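Long-range contacts in pyruvate formate-lyase 2 (Archaeoglobus fulgidus, PDB 2F3O), which belongs to the glycyl radical enzymes and probably acts as a lyase, although its true substrate and reaction remain unknown: residues A[277-282]-A[350-355]; A[299-304]-A[355-360]. One frame throughout, in Å; residues are numbered along the deposited sequence.

Contact 1 (A[277-282]-A[350-355]); sequences RIDQYL and ELTYLM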
loop_
_atom_site.group_PDB
_atom_site.type_symbol
_atom_site.label_atom_id
_atom_site.label_comp_id
_atom_site.label_asym_id
_atom_site.label_seq_id
_atom_site.Cartn_x
_atom_site.Cartn_y
_atom_site.Cartn_z
ATOM N N ARG A 277 10.070 -19.617 25.799
ATOM C CA ARG A 277 11.068 -20.680 25.864
ATOM C C ARG A 277 12.250 -20.316 26.747
ATOM O O ARG A 277 13.377 -20.160 26.272
ATOM C CB ARG A 277 11.540 -21.060 24.478
ATOM C CG ARG A 277 10.433 -21.559 23.610
ATOM C CD ARG A 277 10.979 -21.999 22.285
ATOM N NE ARG A 277 11.520 -23.341 22.377
ATOM C CZ ARG A 277 12.003 -23.980 21.331
ATOM N NH1 ARG A 277 11.991 -23.365 20.166
ATOM N NH2 ARG A 277 12.478 -25.217 21.439
ATOM N N ILE A 278 11.954 -20.245 28.041
ATOM C CA ILE A 278 12.858 -19.827 29.092
ATOM C C ILE A 278 14.110 -20.692 29.218
ATOM O O ILE A 278 15.168 -20.190 29.576
ATOM C CB ILE A 278 12.083 -19.744 30.424
ATOM C CG1 ILE A 278 12.808 -18.888 31.452
ATOM C CG2 ILE A 278 11.764 -21.125 30.956
ATOM C CD1 ILE A 278 11.925 -18.456 32.601
ATOM N N ASP A 279 14.009 -21.975 28.875
ATOM C CA ASP A 279 15.168 -22.860 28.939
ATOM C C ASP A 279 16.133 -22.610 27.786
ATOM O O ASP A 279 17.337 -22.857 27.902
ATOM C CB ASP A 279 14.752 -24.335 29.006
ATOM C CG ASP A 279 14.028 -24.798 27.766
ATOM O OD1 ASP A 279 13.158 -24.072 27.249
ATOM O OD2 ASP A 279 14.316 -25.920 27.314
ATOM N N GLN A 280 15.603 -22.096 26.684
ATOM C CA GLN A 280 16.412 -21.837 25.517
ATOM C C GLN A 280 17.237 -20.555 25.662
ATOM O O GLN A 280 18.395 -20.490 25.236
ATOM C CB GLN A 280 15.509 -21.757 24.294
ATOM C CG GLN A 280 14.682 -22.971 24.121
ATOM C CD GLN A 280 15.526 -24.216 23.945
ATOM O OE1 GLN A 280 16.470 -24.238 23.149
ATOM N NE2 GLN A 280 15.182 -25.269 24.679
ATOM N N TYR A 281 16.636 -19.542 26.277
ATOM C CA TYR A 281 17.223 -18.216 26.279
ATOM C C TYR A 281 17.987 -17.844 27.565
ATOM O O TYR A 281 18.720 -16.843 27.596
ATOM C CB TYR A 281 16.187 -17.150 25.873
ATOM C CG TYR A 281 15.049 -16.887 26.837
ATOM C CD1 TYR A 281 15.279 -16.404 28.123
ATOM C CD2 TYR A 281 13.738 -17.039 26.437
ATOM C CE1 TYR A 281 14.244 -16.136 28.993
ATOM C CE2 TYR A 281 12.689 -16.760 27.304
ATOM C CZ TYR A 281 12.958 -16.311 28.584
ATOM O OH TYR A 281 11.944 -16.034 29.463
ATOM N N LEU A 282 17.798 -18.630 28.623
ATOM C CA LEU A 282 18.604 -18.478 29.823
ATOM C C LEU A 282 19.873 -19.332 29.748
ATOM O O LEU A 282 20.818 -19.123 30.513
ATOM C CB LEU A 282 17.796 -18.862 31.042
ATOM C CG LEU A 282 17.335 -17.744 31.952
ATOM C CD1 LEU A 282 17.217 -16.449 31.224
ATOM C CD2 LEU A 282 16.033 -18.135 32.575
ATOM N N GLU A 350 20.823 -28.635 29.490
ATOM C CA GLU A 350 20.880 -29.001 30.904
ATOM C C GLU A 350 19.911 -28.162 31.732
ATOM O O GLU A 350 19.491 -28.555 32.829
ATOM C CB GLU A 350 22.300 -28.831 31.443
ATOM C CG GLU A 350 22.621 -29.726 32.655
ATOM C CD GLU A 350 23.574 -29.066 33.671
ATOM O OE1 GLU A 350 24.572 -28.412 33.257
ATOM O OE2 GLU A 350 23.311 -29.225 34.892
ATOM N N LEU A 351 19.540 -27.008 31.193
ATOM C CA LEU A 351 18.656 -26.115 31.897
ATOM C C LEU A 351 17.217 -26.584 31.769
ATOM O O LEU A 351 16.377 -26.237 32.596
ATOM C CB LEU A 351 18.832 -24.710 31.355
ATOM C CG LEU A 351 18.424 -23.534 32.221
ATOM C CD1 LEU A 351 18.957 -23.650 33.639
ATOM C CD2 LEU A 351 18.955 -22.315 31.551
ATOM N N THR A 352 16.939 -27.378 30.735
ATOM C CA THR A 352 15.615 -27.972 30.561
ATOM C C THR A 352 15.341 -28.914 31.719
ATOM O O THR A 352 14.289 -28.828 32.359
ATOM C CB THR A 352 15.500 -28.777 29.257
ATOM O OG1 THR A 352 15.952 -27.984 28.160
ATOM C CG2 THR A 352 14.084 -29.213 29.022
ATOM N N TYR A 353 16.318 -29.782 31.996
ATOM C CA TYR A 353 16.232 -30.768 33.075
ATOM C C TYR A 353 16.057 -30.108 34.435
ATOM O O TYR A 353 15.222 -30.528 35.241
ATOM C CB TYR A 353 17.494 -31.626 33.099
ATOM C CG TYR A 353 17.585 -32.639 31.988
ATOM C CD1 TYR A 353 18.352 -32.391 30.857
ATOM C CD2 TYR A 353 16.920 -33.857 32.078
ATOM C CE1 TYR A 353 18.449 -33.328 29.834
ATOM C CE2 TYR A 353 17.002 -34.799 31.062
ATOM C CZ TYR A 353 17.766 -34.532 29.940
ATOM O OH TYR A 353 17.849 -35.473 28.924
ATOM N N LEU A 354 16.861 -29.072 34.666
ATOM C CA LEU A 354 16.803 -28.270 35.878
ATOM C C LEU A 354 15.409 -27.761 36.123
ATOM O O LEU A 354 14.883 -27.892 37.213
ATOM C CB LEU A 354 17.731 -27.067 35.774
ATOM C CG LEU A 354 19.018 -27.163 36.566
ATOM C CD1 LEU A 354 19.519 -25.754 36.841
ATOM C CD2 LEU A 354 18.775 -27.933 37.862
ATOM N N MET A 355 14.806 -27.209 35.083
ATOM C CA MET A 355 13.494 -26.631 35.209
ATOM C C MET A 355 12.409 -27.651 35.523
ATOM O O MET A 355 11.442 -27.326 36.197
ATOM C CB MET A 355 13.177 -25.791 33.985
ATOM C CG MET A 355 13.873 -24.469 34.058
ATOM S SD MET A 355 13.969 -23.688 32.467
ATOM C CE MET A 355 14.896 -22.213 32.843
#
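M355 lays its thioether against I278 and D279, joining the short helix 278-281 to helix 350-362, the connecting helix of a beta-alpha-beta crossover between parallel strands 334-338 and 368-373. The close part lies here: SD stands 3.6 Å from CB of D279 and 3.7 Å from CG2 of I278. With CG anti to the carbonyl carbon (chi1 -78°) and the chain extended about CB-CG, SD is delivered to both. V335 packs on I278, and I337 on D279 and M355. At the C-terminal end of segment 277-282, CD2 of L351 sits 3.7 Å from CB of L282, and F250 meets both leucines. The fit is looser between L282 and the methionine, where CD2 of L282 is 4.2 Å from CE of M355. On the side turned from this contact, partly exposed E350 forms a salt bridge with R297. The polar flank is buried: Q280 gives its NE2 to A347 O and makes only a weak bond to D279. The D279 and T352 side chains cross obliquely, CG of D279 lying between its backbone N and carbonyl carbon (chi1 64°). G338 N donates to D279 OD2 and N349 N bonds to T352 OG1; OD2 of D279 and OG1 of T352 lie at hydrogen-bonding distance, 2.8 Å.

Contact 2 (A[299-304]-A[355-360]); sequences LAFDIL and MLEVTD
The ring of F301 projects from helix 299-304 onto the backbone and side chains of E357 and V358, and its orientation organises the contact. The two helical segments cross at -60° with axes 9.9 Å apart, and the pair of closest CA atoms, those of F301 and V358, coincides with the place where the ring lands. With CG of F301 anti to the backbone N (chi1 -164°), the ring is carried across to the other helix although its CB does not point straight at it. V358 lies over one ring face: its CB is 4.3 Å from the ring centroid and 27° off the normal, a CH-pi contact. E357 instead meets the rim, its CB lying near the ring plane and 3.7 Å from CE1 of F301. That same CE1 is 3.6 Å from N of V358, evidence that the ring rests on the main chain as well. The side chains of F301 and E357 cross at about a right angle, and the carboxylate of E357, on the exposed margin, pairs with R384 in a salt bridge. Were the ring cut back to an alanine here, V358 would probably lose the aromatic face it packs on and a gap would open beside CB of E357. One turn on, L304 lies across the end of M355 at roughly a right angle, with CD2 of L304 3.8 Å from CE of M355. Its contact with V358 is wider, 4.4 Å from CB of L304 to CG1 of V358. L304 and F301 also pack on L354, extending the apolar seam along helix 350-362. No hydrogen bond spans the two segments; the arrangement is an oblique helix-helix interface, consistent with the helices that surround the alpha/beta barrel in PFL-like glycyl radical enzymes.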
loop_
_atom_site.group_PDB
_atom_site.type_symbol
_atom_site.label_atom_id
_atom_site.label_comp_id
_atom_site.label_asym_id
_atom_site.label_seq_id
_atom_site.Cartn_x
_atom_site.Cartn_y
_atom_site.Cartn_z
ATOM N N LEU A 299 22.895 -23.209 43.474
ATOM C CA LEU A 299 22.527 -21.796 43.467
ATOM C C LEU A 299 21.587 -21.503 42.292
ATOM O O LEU A 299 20.546 -20.859 42.466
ATOM C CB LEU A 299 23.775 -20.921 43.364
ATOM C CG LEU A 299 23.520 -19.420 43.212
ATOM C CD1 LEU A 299 22.879 -18.874 44.467
ATOM C CD2 LEU A 299 24.801 -18.687 42.915
ATOM N N ALA A 300 21.959 -22.004 41.110
ATOM C CA ALA A 300 21.132 -21.911 39.899
ATOM C C ALA A 300 19.738 -22.467 40.101
ATOM O O ALA A 300 18.770 -21.873 39.642
ATOM C CB ALA A 300 21.791 -22.631 38.764
ATOM N N PHE A 301 19.660 -23.602 40.791
ATOM C CA PHE A 301 18.398 -24.197 41.212
ATOM C C PHE A 301 17.570 -23.250 42.074
ATOM O O PHE A 301 16.370 -23.117 41.858
ATOM C CB PHE A 301 18.664 -25.481 41.992
ATOM C CG PHE A 301 17.463 -26.372 42.142
ATOM C CD1 PHE A 301 17.119 -27.252 41.145
ATOM C CD2 PHE A 301 16.700 -26.359 43.293
ATOM C CE1 PHE A 301 16.025 -28.085 41.289
ATOM C CE2 PHE A 301 15.608 -27.194 43.434
ATOM C CZ PHE A 301 15.272 -28.051 42.441
ATOM N N ASP A 302 18.216 -22.598 43.039
ATOM C CA ASP A 302 17.528 -21.731 44.001
ATOM C C ASP A 302 16.996 -20.485 43.319
ATOM O O ASP A 302 15.907 -20.005 43.652
ATOM C CB ASP A 302 18.472 -21.310 45.141
ATOM C CG ASP A 302 18.396 -22.230 46.373
ATOM O OD1 ASP A 302 17.409 -23.000 46.512
ATOM O OD2 ASP A 302 19.335 -22.150 47.211
ATOM N N ILE A 303 17.783 -19.971 42.376
ATOM C CA ILE A 303 17.401 -18.830 41.541
ATOM C C ILE A 303 16.106 -19.112 40.749
ATOM O O ILE A 303 15.148 -18.328 40.787
ATOM C CB ILE A 303 18.565 -18.464 40.590
ATOM C CG1 ILE A 303 19.697 -17.765 41.348
ATOM C CG2 ILE A 303 18.117 -17.569 39.500
ATOM C CD1 ILE A 303 20.967 -17.621 40.535
ATOM N N LEU A 304 16.061 -20.266 40.090
ATOM C CA LEU A 304 14.889 -20.672 39.330
ATOM C C LEU A 304 13.723 -20.956 40.241
ATOM O O LEU A 304 12.590 -20.612 39.914
ATOM C CB LEU A 304 15.200 -21.900 38.491
ATOM C CG LEU A 304 16.252 -21.619 37.427
ATOM C CD1 LEU A 304 16.844 -22.911 36.920
ATOM C CD2 LEU A 304 15.668 -20.776 36.296
ATOM N N MET A 355 14.806 -27.209 35.083
ATOM C CA MET A 355 13.494 -26.631 35.209
ATOM C C MET A 355 12.409 -27.651 35.523
ATOM O O MET A 355 11.442 -27.326 36.197
ATOM C CB MET A 355 13.177 -25.791 33.985
ATOM C CG MET A 355 13.873 -24.469 34.058
ATOM S SD MET A 355 13.969 -23.688 32.467
ATOM C CE MET A 355 14.896 -22.213 32.843
ATOM N N LEU A 356 12.603 -28.885 35.068
ATOM C CA LEU A 356 11.692 -29.978 35.365
ATOM C C LEU A 356 11.805 -30.330 36.843
ATOM O O LEU A 356 10.793 -30.568 37.511
ATOM C CB LEU A 356 12.051 -31.200 34.517
ATOM C CG LEU A 356 11.021 -32.187 33.957
ATOM C CD1 LEU A 356 11.711 -33.525 33.786
ATOM C CD2 LEU A 356 9.749 -32.358 34.788
ATOM N N GLU A 357 13.042 -30.352 37.341
ATOM C CA GLU A 357 13.331 -30.676 38.743
ATOM C C GLU A 357 12.721 -29.712 39.733
ATOM O O GLU A 357 12.101 -30.146 40.692
ATOM C CB GLU A 357 14.825 -30.698 38.989
ATOM C CG GLU A 357 15.484 -32.030 38.867
ATOM C CD GLU A 357 16.800 -32.030 39.616
ATOM O OE1 GLU A 357 17.859 -32.099 38.946
ATOM O OE2 GLU A 357 16.770 -31.913 40.872
ATOM N N VAL A 358 12.912 -28.412 39.505
ATOM C CA VAL A 358 12.322 -27.387 40.363
ATOM C C VAL A 358 10.797 -27.454 40.296
ATOM O O VAL A 358 10.122 -27.309 41.315
ATOM C CB VAL A 358 12.898 -25.963 40.092
ATOM C CG1 VAL A 358 13.108 -25.754 38.670
ATOM C CG2 VAL A 358 11.990 -24.874 40.586
ATOM N N THR A 359 10.261 -27.760 39.120
ATOM C CA THR A 359 8.827 -27.964 38.979
ATOM C C THR A 359 8.349 -29.144 39.820
ATOM O O THR A 359 7.339 -29.038 40.518
ATOM C CB THR A 359 8.423 -28.178 37.505
ATOM O OG1 THR A 359 8.743 -27.005 36.749
ATOM C CG2 THR A 359 6.934 -28.455 37.399
ATOM N N ASP A 360 9.107 -30.239 39.775
ATOM C CA ASP A 360 8.749 -31.478 40.468
ATOM C C ASP A 360 8.770 -31.299 41.986
ATOM O O ASP A 360 7.896 -31.822 42.702
ATOM C CB ASP A 360 9.706 -32.615 40.066
ATOM C CG ASP A 360 9.121 -34.019 40.336
ATOM O OD1 ASP A 360 7.927 -34.122 40.741
ATOM O OD2 ASP A 360 9.856 -35.024 40.118
#

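Overall arrangement
Both contacts use helix 350-362 and share M355, whose methyl end touches I278 in contact 1 and L304 in contact 2. Their centres lie 10 Å apart, and packing bridges them directly: CD2 of L354 is 3.7 Å from CD1 of F301. Contact 1 is wholly buried, backed by strand 334-338, and mixes apolar packing with a polar cluster at D279; the second subunit also reaches segment 277-282, where N345 of that subunit bonds to Q280 O. Contact 2 is mainly buried but has an exposed margin at E357, and across its segments the chemistry is apolar and aromatic. No other subunit touches contact 2. The buried areas are nearly equal, 267 and 273 Å².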